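Local coordinates for protein DNA polymerase sliding clamp (Archaeoglobus fulgidus, PDB 1RWZ) that forms a homotrimeric ring through which DNA passes and probably acts as a sliding platform that tethers DNA polymerase and other proteins during replication, at residues A[5-10]-A[55-60]; A[17-22]-A[70-75]; A[26-31]-A[64-69]. All coordinates share one frame; numbering follows the deposited sequence.

Contact 1 of 3, residues A[5-10]-A[55-60]; sequences IMTGEL and SFEVYN
With CG1 beside the backbone N (chi1 -63°), I5 lays its CB and CD1 along V58, CB to CB at 3.9 Å, the two side chains pointing the same way from the sheet. E57 folds back at chi2 (-50°), which brings its carboxylate to the methyl of T7, OE2 lying 3.6 Å from T7 CG2. Between the strands, I5 N donates to V58 O over 2.8 Å in a nearly straight bond. I5 O is gripped twice: E57 N binds it at 2.8 Å, V58 N only weakly at 3.3 Å. This same oxygen sits at the edge of the F56 ring. M6 runs beside F56, its CB 3.9 Å from F56 CD1 and its sulfur obliquely placed to the ring, a Met-aromatic contact; Y59 CD1 lies over one face of that ring, offset toward its rim. A water accepts from T7 N and donates to S55 O and to E57 OE2 at 2.7 Å, bridging the segments beyond their last backbone bond. T7 OG1 then caps helix 8-19 by accepting from L10 N. Two residues, E57 and V58, thus stand opposite I5: a classic beta bulge, where edge strand 58-61 joins strand 2-7 in the N-terminal domain of the clamp.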
ATOM      1  N   ILE A   5      30.848  -4.226   7.724  1.00 14.61           N
ATOM      2  CA  ILE A   5      29.519  -4.632   8.149  1.00 13.86           C
ATOM      3  C   ILE A   5      28.748  -3.357   8.457  1.00 13.64           C
ATOM      4  O   ILE A   5      29.235  -2.481   9.172  1.00 13.05           O
ATOM      5  CB  ILE A   5      29.579  -5.552   9.386  1.00 14.61           C
ATOM      6  CG1 ILE A   5      30.318  -6.845   9.015  1.00 14.66           C
ATOM      7  CG2 ILE A   5      28.167  -5.866   9.879  1.00 14.46           C
ATOM      8  CD1 ILE A   5      30.384  -7.881  10.140  1.00 15.08           C
ATOM      9  N   MET A   6      27.550  -3.256   7.894  1.00 13.16           N
ATOM     10  CA  MET A   6      26.713  -2.075   8.055  1.00 13.41           C
ATOM     11  C   MET A   6      25.253  -2.493   8.206  1.00 13.83           C
ATOM     12  O   MET A   6      24.900  -3.620   7.880  1.00 14.43           O
ATOM     13  CB  MET A   6      26.865  -1.197   6.812  1.00 14.30           C
ATOM     14  CG  MET A   6      26.341  -1.871   5.540  1.00 15.64           C
ATOM     15  SD  MET A   6      27.119  -1.252   4.023  1.00 18.35           S
ATOM     16  CE  MET A   6      26.531   0.401   4.020  1.00 15.97           C
ATOM     17  N   THR A   7      24.404  -1.593   8.693  1.00 14.04           N
ATOM     18  CA  THR A   7      22.993  -1.932   8.836  1.00 15.22           C
ATOM     19  C   THR A   7      22.355  -1.978   7.449  1.00 15.16           C
ATOM     20  O   THR A   7      22.807  -1.294   6.524  1.00 13.91           O
ATOM     21  CB  THR A   7      22.221  -0.897   9.677  1.00 16.63           C
ATOM     22  OG1 THR A   7      22.098   0.330   8.943  1.00 17.60           O
ATOM     23  CG2 THR A   7      22.946  -0.634  10.986  1.00 16.70           C
ATOM     24  N   GLY A   8      21.313  -2.791   7.313  1.00 14.37           N
ATOM     25  CA  GLY A   8      20.625  -2.902   6.040  1.00 15.59           C
ATOM     26  C   GLY A   8      20.089  -1.561   5.576  1.00 15.40           C
ATOM     27  O   GLY A   8      20.179  -1.221   4.394  1.00 15.99           O
ATOM     28  N   GLU A   9      19.535  -0.786   6.506  1.00 15.48           N
ATOM     29  CA  GLU A   9      18.990   0.520   6.161  1.00 16.38           C
ATOM     30  C   GLU A   9      20.075   1.427   5.592  1.00 15.56           C
ATOM     31  O   GLU A   9      19.828   2.189   4.654  1.00 15.29           O
ATOM     32  CB  GLU A   9      18.347   1.178   7.388  1.00 18.29           C
ATOM     33  CG  GLU A   9      17.766   2.560   7.109  1.00 20.83           C
ATOM     34  CD  GLU A   9      17.138   3.203   8.335  1.00 24.23           C
ATOM     35  OE1 GLU A   9      17.590   2.912   9.464  1.00 24.05           O
ATOM     36  OE2 GLU A   9      16.204   4.019   8.167  1.00 25.65           O
ATOM     37  N   LEU A  10      21.280   1.348   6.146  1.00 14.53           N
ATOM     38  CA  LEU A  10      22.365   2.191   5.653  1.00 14.49           C
ATOM     39  C   LEU A  10      22.685   1.846   4.203  1.00 14.59           C
ATOM     40  O   LEU A  10      22.797   2.733   3.353  1.00 15.61           O
ATOM     41  CB  LEU A  10      23.609   2.021   6.527  1.00 14.39           C
ATOM     42  CG  LEU A  10      24.837   2.882   6.206  1.00 14.14           C
ATOM     43  CD1 LEU A  10      24.447   4.361   6.113  1.00 14.12           C
ATOM     44  CD2 LEU A  10      25.878   2.671   7.294  1.00 14.03           C
ATOM     45  N   SER A  55      30.536   4.875  11.230  1.00 14.36           N
ATOM     46  CA  SER A  55      29.117   4.625  11.005  1.00 13.51           C
ATOM     47  C   SER A  55      28.887   3.147  10.705  1.00 12.90           C
ATOM     48  O   SER A  55      27.753   2.675  10.697  1.00 12.84           O
ATOM     49  CB  SER A  55      28.588   5.481   9.851  1.00 12.82           C
ATOM     50  OG  SER A  55      28.509   6.842  10.252  1.00 13.53           O
ATOM     51  N   PHE A  56      29.978   2.430  10.457  1.00 13.21           N
ATOM     52  CA  PHE A  56      29.935   0.991  10.182  1.00 14.07           C
ATOM     53  C   PHE A  56      30.047   0.224  11.501  1.00 14.70           C
ATOM     54  O   PHE A  56      30.594   0.741  12.473  1.00 15.18           O
ATOM     55  CB  PHE A  56      31.123   0.583   9.308  1.00 13.67           C
ATOM     56  CG  PHE A  56      31.014   1.017   7.877  1.00 14.01           C
ATOM     57  CD1 PHE A  56      30.498   0.154   6.914  1.00 13.99           C
ATOM     58  CD2 PHE A  56      31.439   2.282   7.486  1.00 14.10           C
ATOM     59  CE1 PHE A  56      30.409   0.548   5.575  1.00 14.14           C
ATOM     60  CE2 PHE A  56      31.357   2.687   6.158  1.00 13.73           C
ATOM     61  CZ  PHE A  56      30.842   1.819   5.198  1.00 14.21           C
ATOM     62  N   GLU A  57      29.542  -1.007  11.534  1.00 14.67           N
ATOM     63  CA  GLU A  57      29.655  -1.825  12.740  1.00 15.68           C
ATOM     64  C   GLU A  57      31.083  -2.364  12.731  1.00 16.21           C
ATOM     65  O   GLU A  57      31.733  -2.472  13.774  1.00 16.31           O
ATOM     66  CB  GLU A  57      28.660  -2.988  12.709  1.00 16.40           C
ATOM     67  CG  GLU A  57      27.220  -2.575  12.421  1.00 18.16           C
ATOM     68  CD  GLU A  57      26.748  -1.427  13.295  1.00 20.36           C
ATOM     69  OE1 GLU A  57      27.027  -1.445  14.514  1.00 20.87           O
ATOM     70  OE2 GLU A  57      26.085  -0.509  12.766  1.00 20.38           O
ATOM     71  N   VAL A  58      31.551  -2.710  11.534  1.00 15.64           N
ATOM     72  CA  VAL A  58      32.910  -3.206  11.316  1.00 16.46           C
ATOM     73  C   VAL A  58      33.423  -2.567  10.026  1.00 16.34           C
ATOM     74  O   VAL A  58      32.706  -2.512   9.030  1.00 14.67           O
ATOM     75  CB  VAL A  58      32.953  -4.746  11.132  1.00 17.09           C
ATOM     76  CG1 VAL A  58      34.369  -5.179  10.772  1.00 18.28           C
ATOM     77  CG2 VAL A  58      32.502  -5.450  12.413  1.00 17.90           C
ATOM     78  N   TYR A  59      34.659  -2.079  10.047  1.00 16.62           N
ATOM     79  CA  TYR A  59      35.245  -1.462   8.861  1.00 17.55           C
ATOM     80  C   TYR A  59      36.710  -1.881   8.792  1.00 19.06           C
ATOM     81  O   TYR A  59      37.578  -1.241   9.389  1.00 17.94           O
ATOM     82  CB  TYR A  59      35.135   0.068   8.932  1.00 17.34           C
ATOM     83  CG  TYR A  59      35.475   0.770   7.633  1.00 16.88           C
ATOM     84  CD1 TYR A  59      34.546   0.841   6.592  1.00 16.73           C
ATOM     85  CD2 TYR A  59      36.738   1.327   7.426  1.00 17.36           C
ATOM     86  CE1 TYR A  59      34.869   1.450   5.378  1.00 16.67           C
ATOM     87  CE2 TYR A  59      37.071   1.935   6.215  1.00 17.08           C
ATOM     88  CZ  TYR A  59      36.131   1.991   5.197  1.00 16.83           C
ATOM     89  OH  TYR A  59      36.455   2.581   3.992  1.00 16.36           O
ATOM     90  N   ASN A  60      36.975  -2.967   8.069  1.00 20.21           N
ATOM     91  CA  ASN A  60      38.333  -3.483   7.935  1.00 22.29           C
ATOM     92  C   ASN A  60      38.815  -3.499   6.499  1.00 23.35           C
ATOM     93  O   ASN A  60      38.337  -4.294   5.692  1.00 23.06           O
ATOM     94  CB  ASN A  60      38.428  -4.909   8.481  1.00 23.64           C
ATOM     95  CG  ASN A  60      38.090  -4.998   9.948  1.00 25.38           C
ATOM     96  OD1 ASN A  60      38.487  -4.146  10.740  1.00 27.35           O
ATOM     97  ND2 ASN A  60      37.369  -6.047  10.327  1.00 26.54           N
TER
HETATM   98  O   HOH W   1      26.174   0.366  10.167  1.00 12.47           O

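Contact 2 of 3, residues A[17-22]-A[70-75]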
ATOM      1  N   ALA A  17      20.057   6.412  -3.004  1.00 17.29           N
ATOM      2  CA  ALA A  17      20.453   7.795  -3.258  1.00 17.53           C
ATOM      3  C   ALA A  17      21.324   7.920  -4.503  1.00 17.59           C
ATOM      4  O   ALA A  17      21.199   8.883  -5.259  1.00 17.81           O
ATOM      5  CB  ALA A  17      21.195   8.358  -2.048  1.00 17.70           C
ATOM      6  N   ILE A  18      22.204   6.946  -4.712  1.00 17.35           N
ATOM      7  CA  ILE A  18      23.103   6.966  -5.861  1.00 18.32           C
ATOM      8  C   ILE A  18      22.419   6.537  -7.154  1.00 18.94           C
ATOM      9  O   ILE A  18      22.576   7.189  -8.186  1.00 18.91           O
ATOM     10  CB  ILE A  18      24.328   6.052  -5.627  1.00 18.47           C
ATOM     11  CG1 ILE A  18      25.164   6.593  -4.464  1.00 18.28           C
ATOM     12  CG2 ILE A  18      25.187   5.980  -6.886  1.00 19.12           C
ATOM     13  CD1 ILE A  18      26.312   5.691  -4.063  1.00 18.72           C
ATOM     14  N   VAL A  19      21.656   5.449  -7.097  1.00 18.55           N
ATOM     15  CA  VAL A  19      20.988   4.943  -8.293  1.00 20.00           C
ATOM     16  C   VAL A  19      19.942   5.926  -8.816  1.00 20.31           C
ATOM     17  O   VAL A  19      19.498   5.829  -9.962  1.00 20.59           O
ATOM     18  CB  VAL A  19      20.337   3.550  -8.029  1.00 19.92           C
ATOM     19  CG1 VAL A  19      19.060   3.703  -7.230  1.00 19.87           C
ATOM     20  CG2 VAL A  19      20.076   2.839  -9.353  1.00 21.10           C
ATOM     21  N   ALA A  20      19.549   6.879  -7.979  1.00 21.00           N
ATOM     22  CA  ALA A  20      18.577   7.878  -8.395  1.00 21.41           C
ATOM     23  C   ALA A  20      19.146   8.673  -9.573  1.00 21.82           C
ATOM     24  O   ALA A  20      18.399   9.166 -10.419  1.00 21.98           O
ATOM     25  CB  ALA A  20      18.259   8.816  -7.234  1.00 22.20           C
ATOM     26  N   LEU A  21      20.471   8.785  -9.625  1.00 21.81           N
ATOM     27  CA  LEU A  21      21.129   9.535 -10.693  1.00 22.70           C
ATOM     28  C   LEU A  21      21.890   8.697 -11.715  1.00 22.87           C
ATOM     29  O   LEU A  21      21.878   9.020 -12.901  1.00 23.27           O
ATOM     30  CB  LEU A  21      22.093  10.574 -10.104  1.00 22.41           C
ATOM     31  CG  LEU A  21      21.516  11.677  -9.213  1.00 22.95           C
ATOM     32  CD1 LEU A  21      22.618  12.691  -8.910  1.00 23.20           C
ATOM     33  CD2 LEU A  21      20.342  12.359  -9.902  1.00 23.71           C
ATOM     34  N   VAL A  22      22.557   7.633 -11.268  1.00 22.29           N
ATOM     35  CA  VAL A  22      23.341   6.797 -12.179  1.00 22.05           C
ATOM     36  C   VAL A  22      23.133   5.296 -11.977  1.00 23.01           C
ATOM     37  O   VAL A  22      22.712   4.854 -10.909  1.00 22.03           O
ATOM     38  CB  VAL A  22      24.856   7.097 -12.048  1.00 21.62           C
ATOM     39  CG1 VAL A  22      25.138   8.551 -12.437  1.00 21.38           C
ATOM     40  CG2 VAL A  22      25.323   6.837 -10.622  1.00 21.46           C
ATOM     41  N   ASP A  70      27.728  -1.983 -10.315  1.00 23.20           N
ATOM     42  CA  ASP A  70      26.500  -1.862 -11.090  1.00 23.41           C
ATOM     43  C   ASP A  70      25.456  -1.507 -10.037  1.00 23.66           C
ATOM     44  O   ASP A  70      24.991  -2.376  -9.294  1.00 22.46           O
ATOM     45  CB  ASP A  70      26.133  -3.201 -11.733  1.00 24.67           C
ATOM     46  CG  ASP A  70      24.885  -3.117 -12.592  1.00 25.41           C
ATOM     47  OD1 ASP A  70      23.950  -2.365 -12.235  1.00 25.60           O
ATOM     48  OD2 ASP A  70      24.830  -3.818 -13.625  1.00 26.63           O
ATOM     49  N   MET A  71      25.095  -0.232  -9.963  1.00 23.54           N
ATOM     50  CA  MET A  71      24.131   0.217  -8.971  1.00 23.98           C
ATOM     51  C   MET A  71      22.711  -0.306  -9.160  1.00 23.87           C
ATOM     52  O   MET A  71      21.985  -0.472  -8.183  1.00 23.63           O
ATOM     53  CB  MET A  71      24.129   1.745  -8.903  1.00 24.56           C
ATOM     54  CG  MET A  71      25.472   2.333  -8.494  1.00 25.91           C
ATOM     55  SD  MET A  71      26.132   1.624  -6.965  1.00 28.44           S
ATOM     56  CE  MET A  71      25.021   2.334  -5.776  1.00 27.43           C
ATOM     57  N   ASP A  72      22.300  -0.563 -10.399  1.00 24.27           N
ATOM     58  CA  ASP A  72      20.954  -1.088 -10.613  1.00 25.27           C
ATOM     59  C   ASP A  72      20.846  -2.456  -9.938  1.00 25.30           C
ATOM     60  O   ASP A  72      19.837  -2.764  -9.304  1.00 25.01           O
ATOM     61  CB  ASP A  72      20.635  -1.237 -12.104  1.00 26.59           C
ATOM     62  CG  ASP A  72      20.497   0.097 -12.814  1.00 28.12           C
ATOM     63  OD1 ASP A  72      19.938   1.043 -12.220  1.00 28.67           O
ATOM     64  OD2 ASP A  72      20.933   0.191 -13.978  1.00 30.10           O
ATOM     65  N   ARG A  73      21.893  -3.268 -10.067  1.00 25.80           N
ATOM     66  CA  ARG A  73      21.900  -4.599  -9.462  1.00 26.42           C
ATOM     67  C   ARG A  73      21.896  -4.561  -7.939  1.00 26.32           C
ATOM     68  O   ARG A  73      21.090  -5.241  -7.304  1.00 26.03           O
ATOM     69  CB  ARG A  73      23.112  -5.401  -9.936  1.00 28.03           C
ATOM     70  CG  ARG A  73      23.034  -5.850 -11.377  1.00 30.34           C
ATOM     71  CD  ARG A  73      24.194  -6.773 -11.719  1.00 32.92           C
ATOM     72  NE  ARG A  73      24.147  -7.231 -13.104  1.00 35.13           N
ATOM     73  CZ  ARG A  73      23.192  -8.009 -13.607  1.00 36.15           C
ATOM     74  NH1 ARG A  73      22.195  -8.428 -12.840  1.00 36.78           N
ATOM     75  NH2 ARG A  73      23.233  -8.363 -14.886  1.00 37.09           N
ATOM     76  N   ILE A  74      22.799  -3.780  -7.352  1.00 25.91           N
ATOM     77  CA  ILE A  74      22.862  -3.685  -5.899  1.00 25.94           C
ATOM     78  C   ILE A  74      21.529  -3.171  -5.368  1.00 25.90           C
ATOM     79  O   ILE A  74      21.052  -3.614  -4.324  1.00 25.49           O
ATOM     80  CB  ILE A  74      23.998  -2.739  -5.428  1.00 26.36           C
ATOM     81  CG1 ILE A  74      25.356  -3.280  -5.880  1.00 26.20           C
ATOM     82  CG2 ILE A  74      23.976  -2.609  -3.907  1.00 26.08           C
ATOM     83  CD1 ILE A  74      25.676  -4.669  -5.364  1.00 26.41           C
ATOM     84  N   PHE A  75      20.918  -2.240  -6.095  1.00 25.92           N
ATOM     85  CA  PHE A  75      19.639  -1.698  -5.672  1.00 26.52           C
ATOM     86  C   PHE A  75      18.575  -2.788  -5.717  1.00 27.14           C
ATOM     87  O   PHE A  75      17.765  -2.920  -4.801  1.00 27.10           O
ATOM     88  CB  PHE A  75      19.219  -0.535  -6.573  1.00 26.88           C
ATOM     89  CG  PHE A  75      17.921   0.103  -6.168  1.00 27.39           C
ATOM     90  CD1 PHE A  75      17.737   0.566  -4.868  1.00 27.53           C
ATOM     91  CD2 PHE A  75      16.884   0.248  -7.082  1.00 28.00           C
ATOM     92  CE1 PHE A  75      16.540   1.164  -4.484  1.00 27.84           C
ATOM     93  CE2 PHE A  75      15.685   0.846  -6.707  1.00 28.63           C
ATOM     94  CZ  PHE A  75      15.514   1.306  -5.406  1.00 28.30           C
TER
HETATM   95  O   HOH W   2      19.949   4.199 -12.441  1.00 45.56           O
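V19 meets F75 and M71 where the end of helix 8-19 leans on the start of helix 71-78. The tight part is apolar. V19 CG1, set between the backbone N and the carbonyl carbon (chi1 76°), stands over one face of the F75 ring, 4.1 Å from its centroid and 16° off the ring normal, a CH-pi contact displaced toward the rim. The other branch, CG2, faces M71 CB and the carbonyl oxygen of M71. M71 itself is bent at both chi2 and chi3, and this curl brings its methyl group back against I18, with CE 3.8 Å from both I18 CB and I18 CG2. I18 and M71 are buried, and V49 of strand 45-52 backs I18 while T15 of helix 8-19 adds to the cover of M71.

The opposite character appears around D72, which is exposed. Its OD1 lies 3.4 Å from V19 CG2, and a water donates both to this oxygen, at 3.2 Å, and to V19 O, at 3.0 Å, so the polar link between the segments is made through solvent. At the start of helix 71-78, D70 is the N-cap, its OD1 accepting from R73 N from above the carboxylate plane, and D70 OD2 pairs with R73 NE at 3.5 Å. R73 also forms a salt bridge with D170 of a neighbouring subunit. The helix ends are therefore joined by methyl, thioether and ring surfaces, with a water bridge on the exposed side at D72, while D70 caps the helix start and R73 reaches both D70 and the neighbouring subunit.

Contact 3 of 3, residues A[26-31]-A[64-69]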
ATOM      1  N   ARG A  26      31.631   4.519  -9.069  1.00 20.33           N
ATOM      2  CA  ARG A  26      32.886   4.130  -8.448  1.00 20.42           C
ATOM      3  C   ARG A  26      32.683   4.282  -6.949  1.00 20.10           C
ATOM      4  O   ARG A  26      32.224   5.326  -6.489  1.00 19.75           O
ATOM      5  CB  ARG A  26      34.032   5.055  -8.863  1.00 22.49           C
ATOM      6  CG  ARG A  26      34.543   4.890 -10.284  1.00 25.41           C
ATOM      7  CD  ARG A  26      35.885   5.613 -10.424  1.00 28.26           C
ATOM      8  NE  ARG A  26      36.333   5.719 -11.810  1.00 30.26           N
ATOM      9  CZ  ARG A  26      35.667   6.368 -12.757  1.00 30.86           C
ATOM     10  NH1 ARG A  26      34.523   6.967 -12.464  1.00 30.62           N
ATOM     11  NH2 ARG A  26      36.145   6.423 -13.993  1.00 31.49           N
ATOM     12  N   ILE A  27      33.017   3.244  -6.194  1.00 19.18           N
ATOM     13  CA  ILE A  27      32.886   3.289  -4.742  1.00 19.20           C
ATOM     14  C   ILE A  27      34.286   3.225  -4.155  1.00 19.07           C
ATOM     15  O   ILE A  27      35.030   2.279  -4.406  1.00 19.58           O
ATOM     16  CB  ILE A  27      32.075   2.096  -4.200  1.00 19.17           C
ATOM     17  CG1 ILE A  27      30.709   2.036  -4.888  1.00 19.75           C
ATOM     18  CG2 ILE A  27      31.931   2.220  -2.687  1.00 19.84           C
ATOM     19  CD1 ILE A  27      29.891   3.286  -4.755  1.00 20.71           C
ATOM     20  N   HIS A  28      34.640   4.239  -3.375  1.00 19.17           N
ATOM     21  CA  HIS A  28      35.957   4.307  -2.764  1.00 19.14           C
ATOM     22  C   HIS A  28      35.920   3.891  -1.304  1.00 19.86           C
ATOM     23  O   HIS A  28      35.143   4.434  -0.517  1.00 18.96           O
ATOM     24  CB  HIS A  28      36.501   5.738  -2.833  1.00 20.64           C
ATOM     25  CG  HIS A  28      36.534   6.314  -4.214  1.00 22.22           C
ATOM     26  ND1 HIS A  28      37.565   6.076  -5.097  1.00 23.70           N
ATOM     27  CD2 HIS A  28      35.652   7.106  -4.869  1.00 22.11           C
ATOM     28  CE1 HIS A  28      37.316   6.695  -6.238  1.00 23.24           C
ATOM     29  NE2 HIS A  28      36.161   7.326  -6.126  1.00 24.48           N
ATOM     30  N   PHE A  29      36.751   2.920  -0.948  1.00 18.90           N
ATOM     31  CA  PHE A  29      36.854   2.497   0.436  1.00 19.57           C
ATOM     32  C   PHE A  29      38.144   3.136   0.923  1.00 20.02           C
ATOM     33  O   PHE A  29      39.245   2.649   0.644  1.00 20.52           O
ATOM     34  CB  PHE A  29      36.919   0.976   0.551  1.00 19.86           C
ATOM     35  CG  PHE A  29      35.595   0.306   0.341  1.00 20.23           C
ATOM     36  CD1 PHE A  29      35.138   0.026  -0.942  1.00 20.45           C
ATOM     37  CD2 PHE A  29      34.783  -0.004   1.426  1.00 20.58           C
ATOM     38  CE1 PHE A  29      33.885  -0.555  -1.142  1.00 20.80           C
ATOM     39  CE2 PHE A  29      33.529  -0.584   1.238  1.00 20.57           C
ATOM     40  CZ  PHE A  29      33.079  -0.861  -0.047  1.00 21.65           C
ATOM     41  N   LEU A  30      37.996   4.253   1.626  1.00 19.92           N
ATOM     42  CA  LEU A  30      39.135   5.005   2.138  1.00 21.01           C
ATOM     43  C   LEU A  30      39.374   4.710   3.609  1.00 21.26           C
ATOM     44  O   LEU A  30      38.520   4.139   4.281  1.00 21.12           O
ATOM     45  CB  LEU A  30      38.882   6.502   1.954  1.00 21.16           C
ATOM     46  CG  LEU A  30      38.394   6.936   0.569  1.00 22.18           C
ATOM     47  CD1 LEU A  30      38.073   8.421   0.596  1.00 22.86           C
ATOM     48  CD2 LEU A  30      39.450   6.626  -0.482  1.00 23.10           C
ATOM     49  N   GLU A  31      40.538   5.101   4.114  1.00 22.10           N
ATOM     50  CA  GLU A  31      40.844   4.865   5.515  1.00 23.02           C
ATOM     51  C   GLU A  31      39.793   5.523   6.408  1.00 22.26           C
ATOM     52  O   GLU A  31      39.419   4.975   7.447  1.00 21.86           O
ATOM     53  CB  GLU A  31      42.233   5.409   5.858  1.00 26.02           C
ATOM     54  CG  GLU A  31      43.375   4.634   5.211  1.00 31.07           C
ATOM     55  CD  GLU A  31      43.491   3.203   5.723  1.00 34.12           C
ATOM     56  OE1 GLU A  31      44.290   2.431   5.148  1.00 36.40           O
ATOM     57  OE2 GLU A  31      42.793   2.845   6.699  1.00 36.10           O
ATOM     58  N   GLU A  64      43.552   1.411   0.685  1.00 32.03           N
ATOM     59  CA  GLU A  64      42.389   2.116   0.163  1.00 31.39           C
ATOM     60  C   GLU A  64      42.130   1.539  -1.219  1.00 31.57           C
ATOM     61  O   GLU A  64      43.058   1.371  -2.012  1.00 32.15           O
ATOM     62  CB  GLU A  64      42.660   3.617   0.075  1.00 31.37           C
ATOM     63  CG  GLU A  64      43.009   4.254   1.414  1.00 30.90           C
ATOM     64  CD  GLU A  64      42.948   5.766   1.368  1.00 31.19           C
ATOM     65  OE1 GLU A  64      43.438   6.346   0.379  1.00 31.14           O
ATOM     66  OE2 GLU A  64      42.419   6.376   2.325  1.00 29.74           O
ATOM     67  N   LYS A  65      40.874   1.228  -1.509  1.00 30.40           N
ATOM     68  CA  LYS A  65      40.541   0.635  -2.793  1.00 30.06           C
ATOM     69  C   LYS A  65      39.302   1.234  -3.436  1.00 28.89           C
ATOM     70  O   LYS A  65      38.364   1.641  -2.752  1.00 28.41           O
ATOM     71  CB  LYS A  65      40.341  -0.874  -2.626  1.00 31.38           C
ATOM     72  CG  LYS A  65      40.025  -1.610  -3.922  1.00 33.17           C
ATOM     73  CD  LYS A  65      39.573  -3.038  -3.654  1.00 35.52           C
ATOM     74  CE  LYS A  65      40.651  -3.849  -2.957  1.00 36.94           C
ATOM     75  NZ  LYS A  65      40.175  -5.224  -2.617  1.00 38.37           N
ATOM     76  N   THR A  66      39.314   1.280  -4.763  1.00 27.41           N
ATOM     77  CA  THR A  66      38.193   1.796  -5.528  1.00 26.27           C
ATOM     78  C   THR A  66      37.628   0.645  -6.352  1.00 25.15           C
ATOM     79  O   THR A  66      38.377  -0.076  -7.009  1.00 24.55           O
ATOM     80  CB  THR A  66      38.634   2.910  -6.495  1.00 26.56           C
ATOM     81  OG1 THR A  66      39.219   3.986  -5.753  1.00 27.45           O
ATOM     82  CG2 THR A  66      37.439   3.429  -7.286  1.00 26.84           C
ATOM     83  N   ILE A  67      36.313   0.461  -6.305  1.00 23.42           N
ATOM     84  CA  ILE A  67      35.675  -0.596  -7.081  1.00 22.29           C
ATOM     85  C   ILE A  67      34.580   0.004  -7.954  1.00 21.86           C
ATOM     86  O   ILE A  67      34.053   1.076  -7.654  1.00 21.97           O
ATOM     87  CB  ILE A  67      35.051  -1.693  -6.173  1.00 22.11           C
ATOM     88  CG1 ILE A  67      34.017  -1.071  -5.225  1.00 21.61           C
ATOM     89  CG2 ILE A  67      36.147  -2.409  -5.391  1.00 21.83           C
ATOM     90  CD1 ILE A  67      33.230  -2.095  -4.423  1.00 22.11           C
ATOM     91  N   GLY A  68      34.268  -0.677  -9.052  1.00 21.07           N
ATOM     92  CA  GLY A  68      33.221  -0.222  -9.949  1.00 20.88           C
ATOM     93  C   GLY A  68      32.005  -1.082  -9.676  1.00 21.03           C
ATOM     94  O   GLY A  68      32.095  -2.306  -9.713  1.00 21.26           O
ATOM     95  N   VAL A  69      30.864  -0.456  -9.418  1.00 22.01           N
ATOM     96  CA  VAL A  69      29.663  -1.208  -9.092  1.00 22.54           C
ATOM     97  C   VAL A  69      28.441  -0.919  -9.955  1.00 22.99           C
ATOM     98  O   VAL A  69      28.152   0.233 -10.291  1.00 22.35           O
ATOM     99  CB  VAL A  69      29.271  -0.963  -7.614  1.00 23.22           C
ATOM    100  CG1 VAL A  69      28.096  -1.841  -7.227  1.00 24.07           C
ATOM    101  CG2 VAL A  69      30.458  -1.235  -6.712  1.00 23.38           C
TER
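I27 and I67 exchange both backbone bonds, I27 N to I67 O at 2.8 Å and I67 N to I27 O at 2.9 Å. F29 and K65 do the same, F29 N meeting K65 O almost straight (176°). These two hydrogen-bonded pairs satisfy all eight of their peptide N and O atoms. Beyond them, E31 N is taken by a side chain: E64 OE2 accepts it at 2.9 Å on its anti side, 18° out of the carboxylate plane, with E64 extended beyond CG to reach it. K32 adds a long, weak ion pair to that oxygen. On the face carrying H28 and T66, H28 ND1 and T66 OG1 form a hydrogen bond of 2.7 Å in which either could donate; T66 OG1 lies at the ring edge, while H28 NE2 is hydrogen-bonded to E119 OE1. R26 sends its guanidinium to R117 O. The face of I27, F29 and I67 is largely apolar: I67 CD1 touches the edge of F29 at CE1, 3.7 Å away, and I27 CG1 meets V69 CG2. K65 starts there too, but leads away to bond D93 O through NZ. Backbone bonds thus fix strand 65-70 to strand 24-30, one face largely apolar, the other tied by polar side chains to R117 and E119.

All three contacts lie in the N-terminal domain of the clamp, and along the chain the first segments come in the order contact 1, contact 2, contact 3, the second segments in the order 1, 3, 2. Contacts 1 and 2 take opposite ends of helix 8-19, their centres 19 Å apart and without touching. Contact 3 sits about 15 Å from each, between centres, and touches both: Y59 OH probably hydrogen-bonds L30 O, and I74 packs on V69. Contact 1 pairs the edge of one antiparallel sheet, contact 3 the edge of another, and strand 65-70 runs on into helix 71-78 of contact 2. Two sheets and two helices of the ring subunit are thereby tied together.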